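Local coordinates for putative peptidyl-arginine deiminase family protein (Campylobacter jejuni subsp. jejuni serotype O:2, PDB 6B10) that probably hydrolyses agmatine to N-carbamoylputrescine as an agmatine deiminase, a step of polyamine (putrescine) biosynthesis, at residues 150-155 against 212-217; 155-160 against 186-191. All blocks are in the same frame, centred on the assembly; numbering follows the deposited sequence.

Contact 1 is the more buried of the two. It joins two different sheets: strand 149-151 and the turn after it meet strand 212-216. Side chains bond there to side chains and to backbone atoms, through a carboxylate, an amide and a guanidinium group. Contact 2 lies further from the centre of the chain and is partly buried. It pairs neighbouring strands of one sheet, 156-160 and 190-194, by backbone bonds. Met157, Leu188 and Ile191 cluster on one face, with Val156 beside Gln190 on the other. Strands 149-151 and 156-160 are sheet neighbours. Phe151 of contact 1 packs on Met157 and Phe186 of contact 2. Both segments of contact 2 fall between those of contact 1 in sequence, sharing Gly155.

Contact 1. Residues 150-155 against 212-217; sequences DFNGEG and ARFIDK
The Phe214 ring carries Asn152 CB over the centre of one face. This is a CH-pi contact, with Asn152 CB 3.4 Å from the Phe214 ring centroid. The Asp150 carboxylate approaches the same ring obliquely, its plane turned only 15° from the ring's. At the edge of the Arg213 guanidinium, near its plane, sits Asp150 OD1. Arg213 NE, 2.7 Å from Asp150 OD1 in a salt bridge, meets that oxygen from above the carboxylate plane. Asp150 OD2 accepts from Phe214 N at 2.7 Å, on the syn side but tilted from the carboxylate plane. With chi1 at -167°, the Asp150 carboxylate is swung opposite the backbone N and faces strand 212-216. Water 1 donates to Asp150 OD1 and to Phe214 O, bridging the two. The contact joins two three-stranded sheets, consistent with neighbouring blades of the alpha/beta propeller of this superfamily. Strand 149-151 runs out here into a turn. Asn152 shapes that turn: its OD1 accepts from Glu154 N at 2.8 Å, an Asx turn. Asn152 ND2 donates to Lys217 O at 3.2 Å, on a lone pair in the carbonyl plane. Elsewhere, Phe248 meets Phe214 edge-to-face, and Arg213 NH2 forms a salt bridge with Glu15.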
loop_
_atom_site.group_PDB
_atom_site.type_symbol
_atom_site.label_atom_id
_atom_site.label_comp_id
_atom_site.label_asym_id
_atom_site.label_seq_id
_atom_site.Cartn_x
_atom_site.Cartn_y
_atom_site.Cartn_z
ATOM N N ASP A 150 -4.792 7.061 -0.262
ATOM C CA ASP A 150 -3.622 7.380 -1.084
ATOM C C ASP A 150 -3.439 8.911 -1.121
ATOM O O ASP A 150 -4.400 9.639 -1.357
ATOM C CB ASP A 150 -3.835 6.808 -2.490
ATOM C CG ASP A 150 -2.576 6.797 -3.325
ATOM O OD1 ASP A 150 -1.784 5.845 -3.205
ATOM O OD2 ASP A 150 -2.389 7.732 -4.131
ATOM N N PHE A 151 -2.218 9.393 -0.883
ATOM C CA PHE A 151 -1.952 10.835 -0.745
ATOM C C PHE A 151 -1.051 11.384 -1.847
ATOM O O PHE A 151 -0.141 10.696 -2.308
ATOM C CB PHE A 151 -1.274 11.116 0.583
ATOM C CG PHE A 151 -2.079 10.707 1.773
ATOM C CD1 PHE A 151 -3.122 11.497 2.218
ATOM C CD2 PHE A 151 -1.789 9.534 2.452
ATOM C CE1 PHE A 151 -3.862 11.133 3.320
ATOM C CE2 PHE A 151 -2.533 9.158 3.554
ATOM C CZ PHE A 151 -3.569 9.963 3.991
ATOM N N ASN A 152 -1.286 12.630 -2.245
ATOM C CA ASN A 152 -0.417 13.284 -3.212
ATOM C C ASN A 152 0.619 14.179 -2.545
ATOM O O ASN A 152 1.492 14.710 -3.219
ATOM C CB ASN A 152 -1.229 14.045 -4.276
ATOM C CG ASN A 152 -1.702 15.416 -3.816
ATOM O OD1 ASN A 152 -1.869 15.674 -2.621
ATOM N ND2 ASN A 152 -1.932 16.302 -4.779
ATOM N N GLY A 153 0.521 14.330 -1.224
ATOM C CA GLY A 153 1.425 15.190 -0.457
ATOM C C GLY A 153 1.186 16.692 -0.575
ATOM O O GLY A 153 2.035 17.483 -0.171
ATOM N N GLU A 154 0.044 17.091 -1.125
ATOM C CA GLU A 154 -0.319 18.502 -1.242
ATOM C C GLU A 154 -1.688 18.733 -0.599
ATOM O O GLU A 154 -2.380 19.687 -0.936
ATOM C CB GLU A 154 -0.368 18.937 -2.711
ATOM C CG GLU A 154 0.915 18.713 -3.489
ATOM C CD GLU A 154 2.075 19.565 -3.004
ATOM O OE1 GLU A 154 1.866 20.756 -2.692
ATOM O OE2 GLU A 154 3.208 19.042 -2.944
ATOM N N GLY A 155 -2.067 17.857 0.329
ATOM C CA GLY A 155 -3.333 17.981 1.030
ATOM C C GLY A 155 -4.492 17.249 0.387
ATOM O O GLY A 155 -5.627 17.347 0.864
ATOM N N ALA A 212 -6.396 3.018 -8.112
ATOM C CA ALA A 212 -5.846 4.328 -8.474
ATOM C C ALA A 212 -4.868 4.829 -7.429
ATOM O O ALA A 212 -5.097 4.652 -6.236
ATOM C CB ALA A 212 -6.971 5.340 -8.656
ATOM N N ARG A 213 -3.805 5.480 -7.895
ATOM C CA ARG A 213 -2.688 5.892 -7.062
ATOM C C ARG A 213 -2.072 7.169 -7.617
ATOM O O ARG A 213 -1.884 7.278 -8.826
ATOM C CB ARG A 213 -1.572 4.834 -7.092
ATOM C CG ARG A 213 -1.941 3.408 -6.708
ATOM C CD ARG A 213 -2.120 3.222 -5.209
ATOM N NE ARG A 213 -0.920 3.582 -4.467
ATOM C CZ ARG A 213 0.153 2.806 -4.304
ATOM N NH1 ARG A 213 0.222 1.589 -4.829
ATOM N NH2 ARG A 213 1.188 3.267 -3.622
ATOM N N PHE A 214 -1.730 8.117 -6.751
ATOM C CA PHE A 214 -0.849 9.201 -7.157
ATOM C C PHE A 214 0.557 8.660 -7.385
ATOM O O PHE A 214 1.066 7.862 -6.583
ATOM C CB PHE A 214 -0.777 10.300 -6.097
ATOM C CG PHE A 214 -2.032 11.107 -5.978
ATOM C CD1 PHE A 214 -2.338 12.070 -6.928
ATOM C CD2 PHE A 214 -2.907 10.909 -4.920
ATOM C CE1 PHE A 214 -3.499 12.819 -6.827
ATOM C CE2 PHE A 214 -4.067 11.656 -4.809
ATOM C CZ PHE A 214 -4.361 12.611 -5.766
ATOM N N ILE A 215 1.184 9.113 -8.466
ATOM C CA ILE A 215 2.589 8.805 -8.730
ATOM C C ILE A 215 3.479 10.047 -8.656
ATOM O O ILE A 215 4.696 9.933 -8.513
ATOM C CB ILE A 215 2.774 8.087 -10.080
ATOM C CG1 ILE A 215 2.309 8.953 -11.252
ATOM C CG2 ILE A 215 2.025 6.770 -10.057
ATOM C CD1 ILE A 215 2.557 8.322 -12.601
ATOM N N ASP A 216 2.875 11.226 -8.800
ATOM C CA ASP A 216 3.488 12.475 -8.353
ATOM C C ASP A 216 2.364 13.417 -7.930
ATOM O O ASP A 216 1.195 13.021 -7.953
ATOM C CB ASP A 216 4.444 13.065 -9.410
ATOM C CG ASP A 216 3.747 13.502 -10.700
ATOM O OD1 ASP A 216 2.597 13.983 -10.683
ATOM O OD2 ASP A 216 4.388 13.386 -11.753
ATOM N N LYS A 217 2.700 14.635 -7.509
ATOM C CA LYS A 217 1.693 15.549 -6.968
ATOM C C LYS A 217 0.607 15.916 -7.981
ATOM O O LYS A 217 -0.479 16.316 -7.584
ATOM C CB LYS A 217 2.336 16.835 -6.432
ATOM C CG LYS A 217 2.842 17.791 -7.506
ATOM C CD LYS A 217 3.580 18.962 -6.875
ATOM C CE LYS A 217 3.898 20.031 -7.901
ATOM N NZ LYS A 217 4.749 21.110 -7.323
HETATM O O HOH W 1 0.790 6.561 -4.181
#

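Contact 2. Residues 155-160 against 186-191; sequences GVMLTS and FGLKQI
Met157 crosses Leu188 obliquely and lies side by side with Ile191, pointing the same way. Met157 CB touches Leu188 CD1 at 3.7 Å, and the methyl Met157 CE meets Ile191 CD1 at 3.9 Å. The Met157 chain is extended as far as SD and bends at chi3 (78°), which turns CE alongside the CG1-CD1 branch of Ile191. Met157 SD stands obliquely 5.2 Å from the centroid of the Phe186 ring, a Met-aromatic contact. Thr159 crosses Ile191 obliquely, methyl CG2 against methyl CG2 at 3.7 Å. The other face of the sheet holds Val156 and Gln190, side by side. Two parallel bridges set the register, Val156 with Gln190 and Met157 with Ile191. Met157 N donates to Gln190 O at 3.0 Å, the parallel sheet bond. Gly155 O, just ahead of strand 156-160, is gripped twice: by Lys189 N from the loop at 2.8 Å and by Gln190 N from the start of strand 190-194 at 3.2 Å. Helices 161-167 and 175-186 link the two strands in a beta-alpha-beta crossover. Strand 156-160 is the middle strand of its sheet, with 149-151 antiparallel on one side and 190-194 parallel on the other. Helix 175-186 packs against Ile191 and Leu188.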
loop_
_atom_site.group_PDB
_atom_site.type_symbol
_atom_site.label_atom_id
_atom_site.label_comp_id
_atom_site.label_asym_id
_atom_site.label_seq_id
_atom_site.Cartn_x
_atom_site.Cartn_y
_atom_site.Cartn_z
ATOM N N GLY A 155 -2.067 17.857 0.329
ATOM C CA GLY A 155 -3.333 17.981 1.030
ATOM C C GLY A 155 -4.492 17.249 0.387
ATOM O O GLY A 155 -5.627 17.347 0.864
ATOM N N VAL A 156 -4.229 16.510 -0.685
ATOM C CA VAL A 156 -5.282 15.764 -1.349
ATOM C C VAL A 156 -5.153 14.281 -1.016
ATOM O O VAL A 156 -4.042 13.737 -0.984
ATOM C CB VAL A 156 -5.260 15.969 -2.880
ATOM C CG1 VAL A 156 -6.481 15.332 -3.521
ATOM C CG2 VAL A 156 -5.216 17.452 -3.228
ATOM N N MET A 157 -6.291 13.633 -0.782
ATOM C CA MET A 157 -6.329 12.195 -0.540
ATOM C C MET A 157 -7.344 11.532 -1.454
ATOM O O MET A 157 -8.417 12.071 -1.703
ATOM C CB MET A 157 -6.681 11.880 0.917
ATOM C CG MET A 157 -6.643 10.389 1.247
ATOM S SD MET A 157 -7.135 10.015 2.939
ATOM C CE MET A 157 -8.915 10.141 2.793
ATOM N N LEU A 158 -6.998 10.340 -1.917
ATOM C CA LEU A 158 -7.817 9.558 -2.814
ATOM C C LEU A 158 -8.352 8.373 -2.014
ATOM O O LEU A 158 -7.629 7.778 -1.216
ATOM C CB LEU A 158 -6.934 9.093 -3.975
ATOM C CG LEU A 158 -7.474 8.646 -5.323
ATOM C CD1 LEU A 158 -8.432 9.660 -5.923
ATOM C CD2 LEU A 158 -6.298 8.387 -6.265
ATOM N N THR A 159 -9.630 8.055 -2.191
ATOM C CA THR A 159 -10.238 6.928 -1.484
ATOM C C THR A 159 -11.506 6.465 -2.198
ATOM O O THR A 159 -12.028 7.164 -3.062
ATOM C CB THR A 159 -10.555 7.284 -0.009
ATOM O OG1 THR A 159 -10.889 6.096 0.723
ATOM C CG2 THR A 159 -11.697 8.285 0.089
ATOM N N SER A 160 -11.987 5.283 -1.837
ATOM C CA SER A 160 -13.217 4.746 -2.409
ATOM C C SER A 160 -14.376 4.880 -1.428
ATOM O O SER A 160 -14.246 4.538 -0.251
ATOM C CB SER A 160 -13.030 3.280 -2.793
ATOM O OG SER A 160 -14.272 2.691 -3.148
ATOM N N PHE A 186 -5.528 14.010 8.828
ATOM C CA PHE A 186 -4.417 14.042 7.880
ATOM C C PHE A 186 -4.070 15.455 7.380
ATOM O O PHE A 186 -3.233 15.611 6.493
ATOM C CB PHE A 186 -4.722 13.099 6.707
ATOM C CG PHE A 186 -4.639 11.645 7.066
ATOM C CD1 PHE A 186 -3.408 11.045 7.295
ATOM C CD2 PHE A 186 -5.786 10.869 7.167
ATOM C CE1 PHE A 186 -3.322 9.704 7.633
ATOM C CE2 PHE A 186 -5.708 9.527 7.499
ATOM C CZ PHE A 186 -4.475 8.943 7.734
ATOM N N GLY A 187 -4.701 16.477 7.952
ATOM C CA GLY A 187 -4.458 17.858 7.542
ATOM C C GLY A 187 -4.767 18.120 6.080
ATOM O O GLY A 187 -4.038 18.823 5.391
ATOM N N LEU A 188 -5.863 17.560 5.605
ATOM C CA LEU A 188 -6.178 17.591 4.178
ATOM C C LEU A 188 -7.016 18.804 3.795
ATOM O O LEU A 188 -7.785 19.305 4.603
ATOM C CB LEU A 188 -6.924 16.314 3.791
ATOM C CG LEU A 188 -6.205 15.014 4.134
ATOM C CD1 LEU A 188 -7.150 13.833 4.015
ATOM C CD2 LEU A 188 -5.000 14.831 3.232
ATOM N N LYS A 189 -6.858 19.265 2.558
ATOM C CA LYS A 189 -7.761 20.259 1.994
ATOM C C LYS A 189 -8.828 19.618 1.101
ATOM O O LYS A 189 -9.855 20.230 0.850
ATOM C CB LYS A 189 -6.991 21.344 1.235
ATOM C CG LYS A 189 -6.365 20.917 -0.084
ATOM C CD LYS A 189 -5.326 21.945 -0.509
ATOM C CE LYS A 189 -4.759 21.655 -1.888
ATOM N NZ LYS A 189 -3.486 22.399 -2.104
ATOM N N GLN A 190 -8.606 18.382 0.651
ATOM C CA GLN A 190 -9.519 17.744 -0.290
ATOM C C GLN A 190 -9.476 16.219 -0.209
ATOM O O GLN A 190 -8.404 15.623 -0.080
ATOM C CB GLN A 190 -9.178 18.195 -1.715
ATOM C CG GLN A 190 -9.958 17.489 -2.813
ATOM C CD GLN A 190 -9.630 18.015 -4.206
ATOM O OE1 GLN A 190 -8.659 18.750 -4.405
ATOM N NE2 GLN A 190 -10.438 17.630 -5.178
ATOM N N ILE A 191 -10.648 15.598 -0.292
ATOM C CA ILE A 191 -10.761 14.153 -0.454
ATOM C C ILE A 191 -11.542 13.851 -1.721
ATOM O O ILE A 191 -12.650 14.354 -1.910
ATOM C CB ILE A 191 -11.475 13.481 0.731
ATOM C CG1 ILE A 191 -10.651 13.669 2.010
ATOM C CG2 ILE A 191 -11.693 12.002 0.444
ATOM C CD1 ILE A 191 -11.303 13.137 3.265
#